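Local coordinates for protein putative phosphohydrolase (Shewanella amazonensis, PDB 3M1T) that is of unknown function but carries an HDOD domain related to HD phosphodiesterases, and may act in signal transduction or as a phosphohydrolase, at residues D105-T110 with H138-L143; E112-C117 with C134-S139. All coordinates share one frame; numbering follows the deposited sequence. Where two conformers were deposited one is given.

Interaction 1. Residues D105-T110 with H138-L143; sequences DFWGNT and HSIGEL
Leu143 lies over one face of the Phe106 ring. Its CD1 sits 3.6 Å from the centroid of that ring, 21° off the ring normal, in a CH-pi contact. The methyl is shifted toward the rim, where Phe106 CZ comes within 3.4 Å of Leu143 CD1. The two side chains arrive from opposite directions. Phe106 reaches across because its CG is anti to the backbone N (chi1 175°), which sends the ring from helix 103-124 toward helix 140-148. At the ring edge, near its plane, the carbonyl oxygen Ser139 O approaches Phe106 CZ at 3.6 Å. Along helix 103-124, Phe106 also turns an edge to its neighbour, with Phe106 CD2 3.7 Å above the centre of the Trp107 ring. Ile140 CD1 comes to the edge of the Trp107 indole, near its plane, 4.2 Å from Trp107 CH2. This apolar layer belongs to the all-helical HDOD domain and joins helix 103-124 to the turn and helix that follow helix 128-137. Val91 of helix 79-94 touches Trp107 and Ile140, and Val95 touches Trp107 and Leu143. Beside the layer the contact becomes polar and is bridged by water. One water is hydrogen-bonded to Thr110 OG1 (2.9 Å) and accepts from the backbone Ser139 N. A second accepts from Asn109 ND2 and is hydrogen-bonded to His138 NE2 (2.8 Å), in the imidazole plane; His138 ND1 is hydrogen-bonded to Gly135 O. Thr110 OG1 approaches the His138 ring obliquely, nearest at CE1.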
loop_
_atom_site.group_PDB
_atom_site.type_symbol
_atom_site.label_atom_id
_atom_site.label_comp_id
_atom_site.label_asym_id
_atom_site.label_seq_id
_atom_site.Cartn_x
_atom_site.Cartn_y
_atom_site.Cartn_z
ATOM N N ASP A 105 -4.554 8.973 -9.728
ATOM C CA ASP A 105 -3.442 9.636 -9.040
ATOM C C ASP A 105 -3.183 8.971 -7.669
ATOM O O ASP A 105 -2.027 8.748 -7.293
ATOM C CB ASP A 105 -3.704 11.142 -8.828
ATOM C CG ASP A 105 -3.649 11.968 -10.128
ATOM O OD1 ASP A 105 -3.291 11.455 -11.204
ATOM O OD2 ASP A 105 -3.975 13.164 -10.049
ATOM N N PHE A 106 -4.257 8.698 -6.934
ATOM C CA PHE A 106 -4.164 8.046 -5.604
ATOM C C PHE A 106 -3.451 6.735 -5.759
ATOM O O PHE A 106 -2.468 6.448 -5.066
ATOM C CB PHE A 106 -5.536 7.795 -4.978
ATOM C CG PHE A 106 -5.462 7.016 -3.683
ATOM C CD1 PHE A 106 -5.212 7.647 -2.469
ATOM C CD2 PHE A 106 -5.576 5.643 -3.710
ATOM C CE1 PHE A 106 -5.124 6.901 -1.291
ATOM C CE2 PHE A 106 -5.441 4.890 -2.552
ATOM C CZ PHE A 106 -5.226 5.524 -1.345
ATOM N N TRP A 107 -3.976 5.892 -6.648
ATOM C CA TRP A 107 -3.360 4.572 -6.819
ATOM C C TRP A 107 -1.989 4.650 -7.457
ATOM O O TRP A 107 -1.119 3.869 -7.131
ATOM C CB TRP A 107 -4.297 3.633 -7.599
ATOM C CG TRP A 107 -5.458 3.223 -6.766
ATOM C CD1 TRP A 107 -6.759 3.527 -7.007
ATOM C CD2 TRP A 107 -5.452 2.435 -5.557
ATOM N NE1 TRP A 107 -7.577 2.994 -6.038
ATOM C CE2 TRP A 107 -6.793 2.348 -5.112
ATOM C CE3 TRP A 107 -4.455 1.841 -4.786
ATOM C CZ2 TRP A 107 -7.149 1.667 -3.988
ATOM C CZ3 TRP A 107 -4.807 1.190 -3.658
ATOM C CH2 TRP A 107 -6.134 1.097 -3.247
ATOM N N GLY A 108 -1.778 5.600 -8.353
ATOM C CA GLY A 108 -0.439 5.792 -8.898
ATOM C C GLY A 108 0.589 6.022 -7.792
ATOM O O GLY A 108 1.690 5.443 -7.812
ATOM N N ASN A 109 0.261 6.916 -6.879
ATOM C CA ASN A 109 1.192 7.193 -5.781
ATOM C C ASN A 109 1.414 5.963 -4.915
ATOM O O ASN A 109 2.538 5.609 -4.517
ATOM C CB ASN A 109 0.705 8.332 -4.921
ATOM C CG ASN A 109 1.533 8.465 -3.670
ATOM O OD1 ASN A 109 2.686 8.988 -3.731
ATOM N ND2 ASN A 109 1.032 7.924 -2.537
ATOM N N THR A 110 0.310 5.254 -4.636
ATOM C CA THR A 110 0.389 4.042 -3.865
ATOM C C THR A 110 1.270 2.984 -4.511
ATOM O O THR A 110 2.062 2.340 -3.838
ATOM C CB THR A 110 -1.022 3.541 -3.456
ATOM O OG1 THR A 110 -1.465 4.262 -2.290
ATOM C CG2 THR A 110 -1.005 2.065 -3.162
ATOM N N HIS A 138 -1.216 0.793 2.258
ATOM C CA HIS A 138 -0.789 1.717 3.309
ATOM C C HIS A 138 -1.605 2.980 3.475
ATOM O O HIS A 138 -1.645 3.555 4.588
ATOM C CB HIS A 138 0.701 2.120 3.126
ATOM C CG HIS A 138 0.911 3.261 2.211
ATOM N ND1 HIS A 138 0.891 3.123 0.842
ATOM C CD2 HIS A 138 1.210 4.576 2.454
ATOM C CE1 HIS A 138 1.168 4.289 0.287
ATOM N NE2 HIS A 138 1.329 5.186 1.246
ATOM N N SER A 139 -2.216 3.456 2.396
ATOM C CA SER A 139 -2.861 4.769 2.418
ATOM C C SER A 139 -4.376 4.690 2.394
ATOM O O SER A 139 -5.084 5.693 2.291
ATOM C CB SER A 139 -2.359 5.629 1.235
ATOM O OG SER A 139 -2.584 7.003 1.538
ATOM N N ILE A 140 -4.936 3.491 2.496
ATOM C CA ILE A 140 -6.387 3.386 2.396
ATOM C C ILE A 140 -7.111 4.087 3.560
ATOM O O ILE A 140 -8.239 4.536 3.395
ATOM C CB ILE A 140 -6.833 1.957 2.248
ATOM C CG1 ILE A 140 -6.193 1.397 0.969
ATOM C CG2 ILE A 140 -8.366 1.844 2.193
ATOM C CD1 ILE A 140 -6.383 -0.144 0.773
ATOM N N GLY A 141 -6.478 4.177 4.721
ATOM C CA GLY A 141 -7.074 4.858 5.865
ATOM C C GLY A 141 -7.385 6.320 5.558
ATOM O O GLY A 141 -8.366 6.824 6.087
ATOM N N GLU A 142 -6.570 6.968 4.738
ATOM C CA GLU A 142 -6.845 8.345 4.277
ATOM C C GLU A 142 -8.268 8.403 3.679
ATOM O O GLU A 142 -9.132 9.231 4.042
ATOM C CB GLU A 142 -5.788 8.717 3.216
ATOM C CG GLU A 142 -5.644 10.194 2.895
ATOM C CD GLU A 142 -4.409 10.512 2.048
ATOM O OE1 GLU A 142 -3.635 9.600 1.663
ATOM O OE2 GLU A 142 -4.210 11.708 1.761
ATOM N N LEU A 143 -8.515 7.484 2.762
ATOM C CA LEU A 143 -9.818 7.380 2.084
ATOM C C LEU A 143 -10.965 7.071 3.041
ATOM O O LEU A 143 -12.057 7.633 2.940
ATOM C CB LEU A 143 -9.737 6.348 0.948
ATOM C CG LEU A 143 -8.632 6.633 -0.066
ATOM C CD1 LEU A 143 -8.620 5.555 -1.109
ATOM C CD2 LEU A 143 -8.755 8.072 -0.729
HETATM O O HOH W 1 2.059 7.743 0.221
HETATM O O HOH W 2 -2.711 2.710 -0.233
#

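Interaction 2. Residues E112-C117 with C134-S139; sequences EVAIIC and CGILHS
The His138 imidazole is packed on both faces. Val113 CG1 lies over one face, 4.0 Å from the ring centroid of His138 and offset toward the rim, in a CH-pi contact. Ser139 CB lies over the centre of the opposite face. At the edge, Gly135 O takes a hydrogen bond from His138 ND1 of 2.7 Å. This bond is nearly straight, at 175°. It uses a lone pair in the carbonyl plane and runs within the ring plane. The His138 CG sits between the backbone N and carbonyl carbon (chi1 86°), which turns the imidazole back toward the Gly135 carbonyl. Gly135 O also accepts from the backbone His138 N, so two bonds from one residue grip it. Replacing the His138 imidazole by an alanine is likely to leave Gly135 O without its ring donor and open a gap between Val113 CG1 and Ser139 CB. Beside the ring, the backbones are in contact, Ala114 CA lying 4.0 Å from Gly135 CA. A CB on Gly135 would clash with Ala114 CA. Ala114 CB also packs on Ile136 CD1 at 4.0 Å. The small pair thus lets helices 103-124 and 128-137 come close. The chain at His138-Ser139 resembles the His-Asp signature of HD-family proteins, with serine at the aspartate position.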
loop_
_atom_site.group_PDB
_atom_site.type_symbol
_atom_site.label_atom_id
_atom_site.label_comp_id
_atom_site.label_asym_id
_atom_site.label_seq_id
_atom_site.Cartn_x
_atom_site.Cartn_y
_atom_site.Cartn_z
ATOM N N GLU A 112 3.690 3.575 -6.623
ATOM C CA GLU A 112 5.075 4.115 -6.542
ATOM C C GLU A 112 5.686 3.695 -5.217
ATOM O O GLU A 112 6.788 3.136 -5.169
ATOM C CB GLU A 112 5.133 5.650 -6.661
ATOM C CG GLU A 112 4.963 6.236 -8.058
ATOM C CD GLU A 112 6.128 5.950 -9.007
ATOM O OE1 GLU A 112 7.351 6.122 -8.642
ATOM O OE2 GLU A 112 5.815 5.621 -10.176
ATOM N N VAL A 113 4.927 3.909 -4.138
ATOM C CA VAL A 113 5.368 3.498 -2.814
ATOM C C VAL A 113 5.581 1.981 -2.757
ATOM O O VAL A 113 6.591 1.502 -2.242
ATOM C CB VAL A 113 4.404 3.988 -1.710
ATOM C CG1 VAL A 113 4.670 3.302 -0.342
ATOM C CG2 VAL A 113 4.436 5.538 -1.584
ATOM N N ALA A 114 4.626 1.211 -3.266
ATOM C CA ALA A 114 4.745 -0.245 -3.285
ATOM C C ALA A 114 5.958 -0.744 -4.018
ATOM O O ALA A 114 6.672 -1.643 -3.561
ATOM C CB ALA A 114 3.436 -0.878 -3.862
ATOM N N ILE A 115 6.234 -0.145 -5.183
ATOM C CA ILE A 115 7.416 -0.534 -5.965
ATOM C C ILE A 115 8.722 -0.256 -5.221
ATOM O O ILE A 115 9.673 -1.087 -5.199
ATOM C CB ILE A 115 7.390 0.177 -7.366
ATOM C CG1 ILE A 115 6.278 -0.404 -8.241
ATOM C CG2 ILE A 115 8.797 0.134 -8.026
ATOM C CD1 ILE A 115 6.007 0.492 -9.478
ATOM N N ILE A 116 8.769 0.909 -4.594
ATOM C CA ILE A 116 9.913 1.291 -3.780
ATOM C C ILE A 116 10.088 0.328 -2.607
ATOM O O ILE A 116 11.169 -0.212 -2.379
ATOM C CB ILE A 116 9.845 2.760 -3.288
ATOM C CG1 ILE A 116 9.868 3.753 -4.457
ATOM C CG2 ILE A 116 11.024 3.063 -2.294
ATOM C CD1 ILE A 116 9.315 5.127 -4.071
ATOM N N CYS A 117 8.992 0.028 -1.891
ATOM C CA CYS A 117 9.097 -0.906 -0.776
ATOM C C CYS A 117 9.650 -2.293 -1.201
ATOM O O CYS A 117 10.428 -2.923 -0.510
ATOM C CB CYS A 117 7.712 -1.123 -0.161
ATOM S SG CYS A 117 7.104 0.233 0.834
ATOM N N CYS A 134 2.100 -4.347 1.412
ATOM C CA CYS A 134 2.026 -3.346 2.438
ATOM C C CYS A 134 1.872 -1.947 1.804
ATOM O O CYS A 134 1.049 -1.177 2.248
ATOM C CB CYS A 134 3.263 -3.446 3.324
ATOM S SG CYS A 134 3.073 -2.609 4.924
ATOM N N GLY A 135 2.659 -1.660 0.762
ATOM C CA GLY A 135 2.486 -0.452 0.012
ATOM C C GLY A 135 1.090 -0.273 -0.579
ATOM O O GLY A 135 0.495 0.815 -0.438
ATOM N N ILE A 136 0.538 -1.337 -1.154
ATOM C CA ILE A 136 -0.823 -1.276 -1.720
ATOM C C ILE A 136 -1.822 -0.851 -0.682
ATOM O O ILE A 136 -2.701 -0.076 -0.972
ATOM C CB ILE A 136 -1.246 -2.618 -2.323
ATOM C CG1 ILE A 136 -0.385 -2.906 -3.529
ATOM C CG2 ILE A 136 -2.782 -2.658 -2.622
ATOM C CD1 ILE A 136 -0.392 -1.795 -4.636
ATOM N N LEU A 137 -1.646 -1.321 0.546
ATOM C CA LEU A 137 -2.629 -1.109 1.626
ATOM C C LEU A 137 -2.394 0.177 2.421
ATOM O O LEU A 137 -3.254 0.590 3.199
ATOM C CB LEU A 137 -2.573 -2.272 2.609
ATOM C CG LEU A 137 -2.988 -3.614 2.061
ATOM C CD1 LEU A 137 -2.673 -4.778 3.071
ATOM C CD2 LEU A 137 -4.475 -3.594 1.635
ATOM N N HIS A 138 -1.216 0.793 2.258
ATOM C CA HIS A 138 -0.789 1.717 3.309
ATOM C C HIS A 138 -1.605 2.980 3.475
ATOM O O HIS A 138 -1.645 3.555 4.588
ATOM C CB HIS A 138 0.701 2.120 3.126
ATOM C CG HIS A 138 0.911 3.261 2.211
ATOM N ND1 HIS A 138 0.891 3.123 0.842
ATOM C CD2 HIS A 138 1.210 4.576 2.454
ATOM C CE1 HIS A 138 1.168 4.289 0.287
ATOM N NE2 HIS A 138 1.329 5.186 1.246
ATOM N N SER A 139 -2.216 3.456 2.396
ATOM C CA SER A 139 -2.861 4.769 2.418
ATOM C C SER A 139 -4.376 4.690 2.394
ATOM O O SER A 139 -5.084 5.693 2.291
ATOM C CB SER A 139 -2.359 5.629 1.235
ATOM O OG SER A 139 -2.584 7.003 1.538
#

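How the interactions relate
Interactions 1 and 2 follow one another along helix 103-124, with centres about 9 Å apart. They share His138 and Ser139, between helices 128-137 and 140-148. They also touch directly. Thr110 CG2 of interaction 1 packs 3.4 Å from Gly135 O of interaction 2. Trp107 CZ3 lies 3.6 Å from Ile136 O. Val113 of interaction 2 packs on the ring that the Gly135 bond orients, and interaction 1 joins its other nitrogen to Asn109 through water. Gln202 NE2 is hydrogen-bonded to His138 O, while Leu218 of helix 213-227 touches the His138 side chain. In metal-dependent HD enzymes a His-Asp doublet binds metal; His138-Ser139 lacks that aspartate, consistent with an HDOD domain that does not bind metal in this way, though this is inferred.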